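Local structure of pectate lyase (Cellvibrio cellulosa, 1GXM) at residues Ala28-Leu41 with Val81-Tyr95. The protein cleaves pectate (polygalacturonic acid) by anti-beta-elimination, the present chain being the catalytic module of a longer family 10 polysaccharide lyase. Residues are numbered along the deposited sequence; the frame is centred on the assembly and turned at random. Where two conformers were deposited one is given.
Sequences ARTKWSASRADVVL and VFLAEVYKSGGNTKY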
loop_
_atom_site.group_PDB
_atom_site.type_symbol
_atom_site.label_atom_id
_atom_site.label_comp_id
_atom_site.label_asym_id
_atom_site.label_seq_id
_atom_site.Cartn_x
_atom_site.Cartn_y
_atom_site.Cartn_z
ATOM N N ALA A 28 -5.826 -11.602 4.389
ATOM C CA ALA A 28 -5.275 -12.267 3.206
ATOM C C ALA A 28 -5.000 -13.748 3.459
ATOM O O ALA A 28 -4.944 -14.547 2.542
ATOM C CB ALA A 28 -4.006 -11.582 2.750
ATOM N N ARG A 29 -4.782 -14.100 4.718
ATOM C CA ARG A 29 -4.509 -15.483 5.085
ATOM C C ARG A 29 -5.587 -16.443 4.606
ATOM O O ARG A 29 -5.285 -17.604 4.294
ATOM C CB ARG A 29 -4.328 -15.604 6.589
ATOM C CG ARG A 29 -3.077 -14.907 7.069
ATOM C CD ARG A 29 -3.027 -14.753 8.558
ATOM N NE ARG A 29 -2.825 -16.022 9.238
ATOM C CZ ARG A 29 -2.711 -16.158 10.553
ATOM N NH1 ARG A 29 -2.773 -15.097 11.343
ATOM N NH2 ARG A 29 -2.532 -17.366 11.076
ATOM N N THR A 30 -6.813 -15.940 4.532
ATOM C CA THR A 30 -7.960 -16.695 4.042
ATOM C C THR A 30 -8.662 -15.994 2.893
ATOM O O THR A 30 -9.881 -16.030 2.790
ATOM C CB THR A 30 -8.964 -16.960 5.187
ATOM O OG1 THR A 30 -9.452 -15.720 5.732
ATOM C CG2 THR A 30 -8.297 -17.687 6.338
ATOM N N LYS A 31 -7.896 -15.354 2.009
ATOM C CA LYS A 31 -8.499 -14.585 0.918
ATOM C C LYS A 31 -9.372 -15.476 0.042
ATOM O O LYS A 31 -10.443 -15.060 -0.383
ATOM C CB LYS A 31 -7.423 -13.927 0.049
ATOM C CG LYS A 31 -7.982 -13.022 -1.049
ATOM C CD LYS A 31 -8.480 -11.695 -0.492
ATOM C CE LYS A 31 -9.683 -11.156 -1.258
ATOM N NZ LYS A 31 -9.517 -11.201 -2.736
ATOM N N TRP A 32 -8.879 -16.674 -0.245
ATOM C CA TRP A 32 -9.625 -17.646 -1.035
ATOM C C TRP A 32 -9.802 -18.885 -0.198
ATOM O O TRP A 32 -9.084 -19.112 0.768
ATOM C CB TRP A 32 -8.878 -18.014 -2.310
ATOM C CG TRP A 32 -8.532 -16.841 -3.151
ATOM C CD1 TRP A 32 -9.336 -16.221 -4.062
ATOM C CD2 TRP A 32 -7.311 -16.116 -3.135
ATOM N NE1 TRP A 32 -8.673 -15.161 -4.634
ATOM C CE2 TRP A 32 -7.426 -15.077 -4.080
ATOM C CE3 TRP A 32 -6.114 -16.252 -2.434
ATOM C CZ2 TRP A 32 -6.401 -14.177 -4.326
ATOM C CZ3 TRP A 32 -5.086 -15.368 -2.704
ATOM C CH2 TRP A 32 -5.243 -14.335 -3.630
ATOM N N SER A 33 -10.747 -19.714 -0.601
ATOM C CA SER A 33 -10.928 -21.005 0.032
ATOM C C SER A 33 -9.654 -21.815 -0.157
ATOM O O SER A 33 -8.960 -21.703 -1.169
ATOM C CB SER A 33 -12.137 -21.731 -0.570
ATOM O OG SER A 33 -13.308 -20.931 -0.494
ATOM N N ALA A 34 -9.305 -22.627 0.826
ATOM C CA ALA A 34 -8.118 -23.474 0.697
ATOM C C ALA A 34 -8.192 -24.397 -0.529
ATOM O O ALA A 34 -7.163 -24.863 -1.032
ATOM C CB ALA A 34 -7.904 -24.286 1.956
ATOM N N SER A 35 -9.400 -24.641 -1.018
ATOM C CA SER A 35 -9.623 -25.430 -2.232
ATOM C C SER A 35 -8.991 -24.790 -3.477
ATOM O O SER A 35 -8.823 -25.449 -4.504
ATOM C CB SER A 35 -11.127 -25.633 -2.465
ATOM O OG SER A 35 -11.782 -24.430 -2.841
ATOM N N ARG A 36 -8.657 -23.503 -3.372
ATOM C CA ARG A 36 -8.059 -22.748 -4.477
ATOM C C ARG A 36 -6.555 -22.676 -4.392
ATOM O O ARG A 36 -5.945 -22.082 -5.249
ATOM C CB ARG A 36 -8.608 -21.314 -4.529
ATOM C CG ARG A 36 -10.143 -21.193 -4.660
ATOM C CD ARG A 36 -10.835 -22.239 -5.528
ATOM N NE ARG A 36 -10.883 -21.877 -6.947
ATOM C CZ ARG A 36 -10.952 -22.742 -7.967
ATOM N NH1 ARG A 36 -10.960 -24.059 -7.745
ATOM N NH2 ARG A 36 -10.995 -22.289 -9.226
ATOM N N ALA A 37 -5.945 -23.279 -3.386
ATOM C CA ALA A 37 -4.508 -23.161 -3.195
ATOM C C ALA A 37 -3.716 -23.611 -4.405
ATOM O O ALA A 37 -2.719 -22.996 -4.754
ATOM C CB ALA A 37 -4.054 -23.938 -1.946
ATOM N N ASP A 38 -4.106 -24.733 -5.011
ATOM C CA ASP A 38 -3.358 -25.244 -6.162
ATOM C C ASP A 38 -3.531 -24.332 -7.363
ATOM O O ASP A 38 -2.595 -24.136 -8.133
ATOM C CB ASP A 38 -3.814 -26.659 -6.528
ATOM C CG ASP A 38 -3.235 -27.708 -5.629
ATOM O OD1 ASP A 38 -2.407 -27.366 -4.768
ATOM O OD2 ASP A 38 -3.544 -28.913 -5.748
ATOM N N VAL A 39 -4.727 -23.793 -7.532
ATOM C CA VAL A 39 -4.970 -22.832 -8.600
ATOM C C VAL A 39 -4.069 -21.618 -8.392
ATOM O O VAL A 39 -3.316 -21.244 -9.282
ATOM C CB VAL A 39 -6.443 -22.404 -8.689
ATOM C CG1 VAL A 39 -6.648 -21.279 -9.709
ATOM C CG2 VAL A 39 -7.286 -23.588 -9.072
ATOM N N VAL A 40 -4.114 -21.034 -7.206
ATOM C CA VAL A 40 -3.254 -19.885 -6.919
ATOM C C VAL A 40 -1.802 -20.211 -7.175
ATOM O O VAL A 40 -1.088 -19.473 -7.831
ATOM C CB VAL A 40 -3.455 -19.397 -5.474
ATOM C CG1 VAL A 40 -2.466 -18.308 -5.124
ATOM C CG2 VAL A 40 -4.857 -18.910 -5.318
ATOM N N LEU A 41 -1.368 -21.345 -6.660
ATOM C CA LEU A 41 0.008 -21.767 -6.795
ATOM C C LEU A 41 0.417 -21.814 -8.276
ATOM O O LEU A 41 1.521 -21.433 -8.661
ATOM C CB LEU A 41 0.181 -23.146 -6.161
ATOM C CG LEU A 41 1.541 -23.801 -6.302
ATOM C CD1 LEU A 41 2.677 -22.961 -5.705
ATOM C CD2 LEU A 41 1.479 -25.157 -5.630
ATOM N N VAL A 81 0.743 -14.579 1.276
ATOM C CA VAL A 81 0.262 -14.669 2.642
ATOM C C VAL A 81 -0.691 -15.858 2.717
ATOM O O VAL A 81 -0.625 -16.685 3.624
ATOM C CB VAL A 81 -0.425 -13.365 3.082
ATOM C CG1 VAL A 81 -1.160 -13.548 4.399
ATOM C CG2 VAL A 81 0.607 -12.248 3.201
ATOM N N PHE A 82 -1.591 -15.935 1.746
ATOM C CA PHE A 82 -2.517 -17.041 1.626
ATOM C C PHE A 82 -1.813 -18.384 1.584
ATOM O O PHE A 82 -2.141 -19.295 2.352
ATOM C CB PHE A 82 -3.365 -16.809 0.383
ATOM C CG PHE A 82 -4.196 -17.981 -0.008
ATOM C CD1 PHE A 82 -5.246 -18.408 0.793
ATOM C CD2 PHE A 82 -3.924 -18.657 -1.180
ATOM C CE1 PHE A 82 -6.010 -19.503 0.405
ATOM C CE2 PHE A 82 -4.671 -19.724 -1.571
ATOM C CZ PHE A 82 -5.721 -20.147 -0.789
ATOM N N LEU A 83 -0.806 -18.523 0.742
ATOM C CA LEU A 83 -0.153 -19.824 0.621
ATOM C C LEU A 83 0.695 -20.122 1.848
ATOM O O LEU A 83 0.908 -21.276 2.188
ATOM C CB LEU A 83 0.684 -19.911 -0.651
ATOM C CG LEU A 83 -0.102 -19.925 -1.957
ATOM C CD1 LEU A 83 0.828 -20.099 -3.103
ATOM C CD2 LEU A 83 -1.158 -20.996 -1.944
ATOM N N ALA A 84 1.165 -19.099 2.547
ATOM C CA ALA A 84 1.890 -19.332 3.789
ATOM C C ALA A 84 0.956 -19.933 4.814
ATOM O O ALA A 84 1.344 -20.819 5.585
ATOM C CB ALA A 84 2.517 -18.043 4.310
ATOM N N GLU A 85 -0.271 -19.430 4.841
ATOM C CA GLU A 85 -1.296 -19.940 5.741
ATOM C C GLU A 85 -1.648 -21.370 5.353
ATOM O O GLU A 85 -1.771 -22.224 6.196
ATOM C CB GLU A 85 -2.534 -19.052 5.718
ATOM C CG GLU A 85 -3.682 -19.558 6.575
ATOM C CD GLU A 85 -3.419 -19.488 8.068
ATOM O OE1 GLU A 85 -2.516 -18.762 8.501
ATOM O OE2 GLU A 85 -4.144 -20.168 8.845
ATOM N N VAL A 86 -1.786 -21.636 4.066
ATOM C CA VAL A 86 -2.049 -22.995 3.606
ATOM C C VAL A 86 -0.929 -23.926 4.019
ATOM O O VAL A 86 -1.198 -25.046 4.459
ATOM C CB VAL A 86 -2.253 -23.037 2.075
ATOM C CG1 VAL A 86 -2.303 -24.475 1.578
ATOM C CG2 VAL A 86 -3.502 -22.310 1.690
ATOM N N TYR A 87 0.316 -23.491 3.891
ATOM C CA TYR A 87 1.445 -24.279 4.345
ATOM C C TYR A 87 1.373 -24.539 5.848
ATOM O O TYR A 87 1.602 -25.667 6.316
ATOM C CB TYR A 87 2.774 -23.627 3.981
ATOM C CG TYR A 87 3.930 -24.433 4.501
ATOM C CD1 TYR A 87 4.076 -25.767 4.129
ATOM C CD2 TYR A 87 4.849 -23.890 5.378
ATOM C CE1 TYR A 87 5.122 -26.541 4.634
ATOM C CE2 TYR A 87 5.907 -24.645 5.867
ATOM C CZ TYR A 87 6.030 -25.980 5.498
ATOM O OH TYR A 87 7.082 -26.728 5.983
ATOM N N LYS A 88 1.045 -23.502 6.602
ATOM C CA LYS A 88 0.934 -23.597 8.048
ATOM C C LYS A 88 -0.155 -24.590 8.419
ATOM O O LYS A 88 0.034 -25.398 9.336
ATOM C CB LYS A 88 0.648 -22.221 8.654
ATOM C CG LYS A 88 0.511 -22.183 10.180
ATOM C CD LYS A 88 0.218 -20.758 10.629
ATOM C CE LYS A 88 -0.108 -20.648 12.121
ATOM N NZ LYS A 88 1.049 -20.973 12.976
ATOM N N SER A 89 -1.279 -24.572 7.699
ATOM C CA SER A 89 -2.416 -25.456 8.010
ATOM C C SER A 89 -2.184 -26.912 7.623
ATOM O O SER A 89 -2.516 -27.821 8.385
ATOM C CB SER A 89 -3.699 -25.009 7.318
ATOM O OG SER A 89 -3.749 -23.617 7.550
ATOM N N GLY A 90 -1.682 -27.134 6.415
ATOM C CA GLY A 90 -1.648 -28.459 5.817
ATOM C C GLY A 90 -0.286 -29.111 5.676
ATOM O O GLY A 90 -0.199 -30.315 5.417
ATOM N N GLY A 91 0.777 -28.335 5.809
ATOM C CA GLY A 91 2.139 -28.844 5.799
ATOM C C GLY A 91 2.711 -29.259 4.458
ATOM O O GLY A 91 3.789 -29.841 4.400
ATOM N N ASN A 92 2.020 -28.933 3.377
ATOM C CA ASN A 92 2.498 -29.315 2.051
ATOM C C ASN A 92 3.601 -28.382 1.580
ATOM O O ASN A 92 3.349 -27.211 1.314
ATOM C CB ASN A 92 1.345 -29.310 1.067
ATOM C CG ASN A 92 1.708 -29.983 -0.231
ATOM O OD1 ASN A 92 2.878 -29.967 -0.646
ATOM N ND2 ASN A 92 0.727 -30.593 -0.876
ATOM N N THR A 93 4.828 -28.887 1.485
ATOM C CA THR A 93 5.984 -28.039 1.209
ATOM C C THR A 93 5.998 -27.389 -0.170
ATOM O O THR A 93 6.801 -26.483 -0.389
ATOM C CB THR A 93 7.313 -28.768 1.421
ATOM O OG1 THR A 93 7.337 -29.965 0.637
ATOM C CG2 THR A 93 7.458 -29.216 2.853
ATOM N N LYS A 94 5.146 -27.828 -1.099
ATOM C CA LYS A 94 5.064 -27.120 -2.384
ATOM C C LYS A 94 4.626 -25.665 -2.143
ATOM O O LYS A 94 5.017 -24.747 -2.861
ATOM C CB LYS A 94 4.155 -27.821 -3.390
ATOM C CG LYS A 94 2.679 -27.737 -3.110
ATOM C CD LYS A 94 1.945 -28.579 -4.107
ATOM C CE LYS A 94 0.453 -28.490 -3.891
ATOM N NZ LYS A 94 -0.307 -29.339 -4.896
ATOM N N TYR A 95 3.850 -25.456 -1.097
ATOM C CA TYR A 95 3.402 -24.097 -0.763
ATOM C C TYR A 95 4.485 -23.313 -0.059
ATOM O O TYR A 95 4.646 -22.124 -0.300
ATOM C CB TYR A 95 2.127 -24.107 0.076
ATOM C CG TYR A 95 0.991 -24.849 -0.579
ATOM C CD1 TYR A 95 0.486 -24.464 -1.808
ATOM C CD2 TYR A 95 0.396 -25.940 0.054
ATOM C CE1 TYR A 95 -0.570 -25.149 -2.396
ATOM C CE2 TYR A 95 -0.646 -26.635 -0.533
ATOM C CZ TYR A 95 -1.126 -26.248 -1.754
ATOM O OH TYR A 95 -2.166 -26.949 -2.322
HETATM O O HOH W 1 -2.951 -30.800 -4.201
#
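Arg29 passes Phe82 with their CA atoms 4.3 Å apart, and from there residues 30-41 continue over helix 81-90 as a loop, a 3-10 turn and the short helix 37-41. In this pectic acid lyase module of the six-hairpin clan, the N-to-C directions of helices 37-41 and 81-90 differ by 135°, with axes 10.5 Å apart at closest approach. Small Ala37 is a knob in a hole made by Phe82, Leu83 and Val86 and completed by Tyr95 of the next helix. The flat, buried Phe82 ring packs under the loop, touching Ala37 CA and Val40 CG2. A chi1 of 170° swings it away from its own backbone N and in beneath residues 32-37, where the Trp32 edge meets one face in a T-shaped stack, centroids 5.0 Å apart. Val86 CG2 lies over the opposite face, while the carbonyl oxygens of Arg29 and Ser33 approach the weakly positive ring edge. Tyr56, from beyond the two segments, packs edge-to-face with Trp32.

A salt bridge closes each end of the contact. Arg29 grips Glu85 side-on, NE and NH2 converging from one face on OE1, which lies in the guanidinium plane; NE to OE1 is 2.9 Å. At the other end Lys94, straight beyond CG, passes obliquely across Leu41 CD2, and its NZ bridges to Asp38 OD1 at 2.9 Å, above the carboxylate plane. A water joins Asp38 OD2 to the same NZ. The Tyr95 hydroxyl, carried on a buried ring, also donates to OD1, with a very short OH to Asp38 OD1 distance of 2.5 Å.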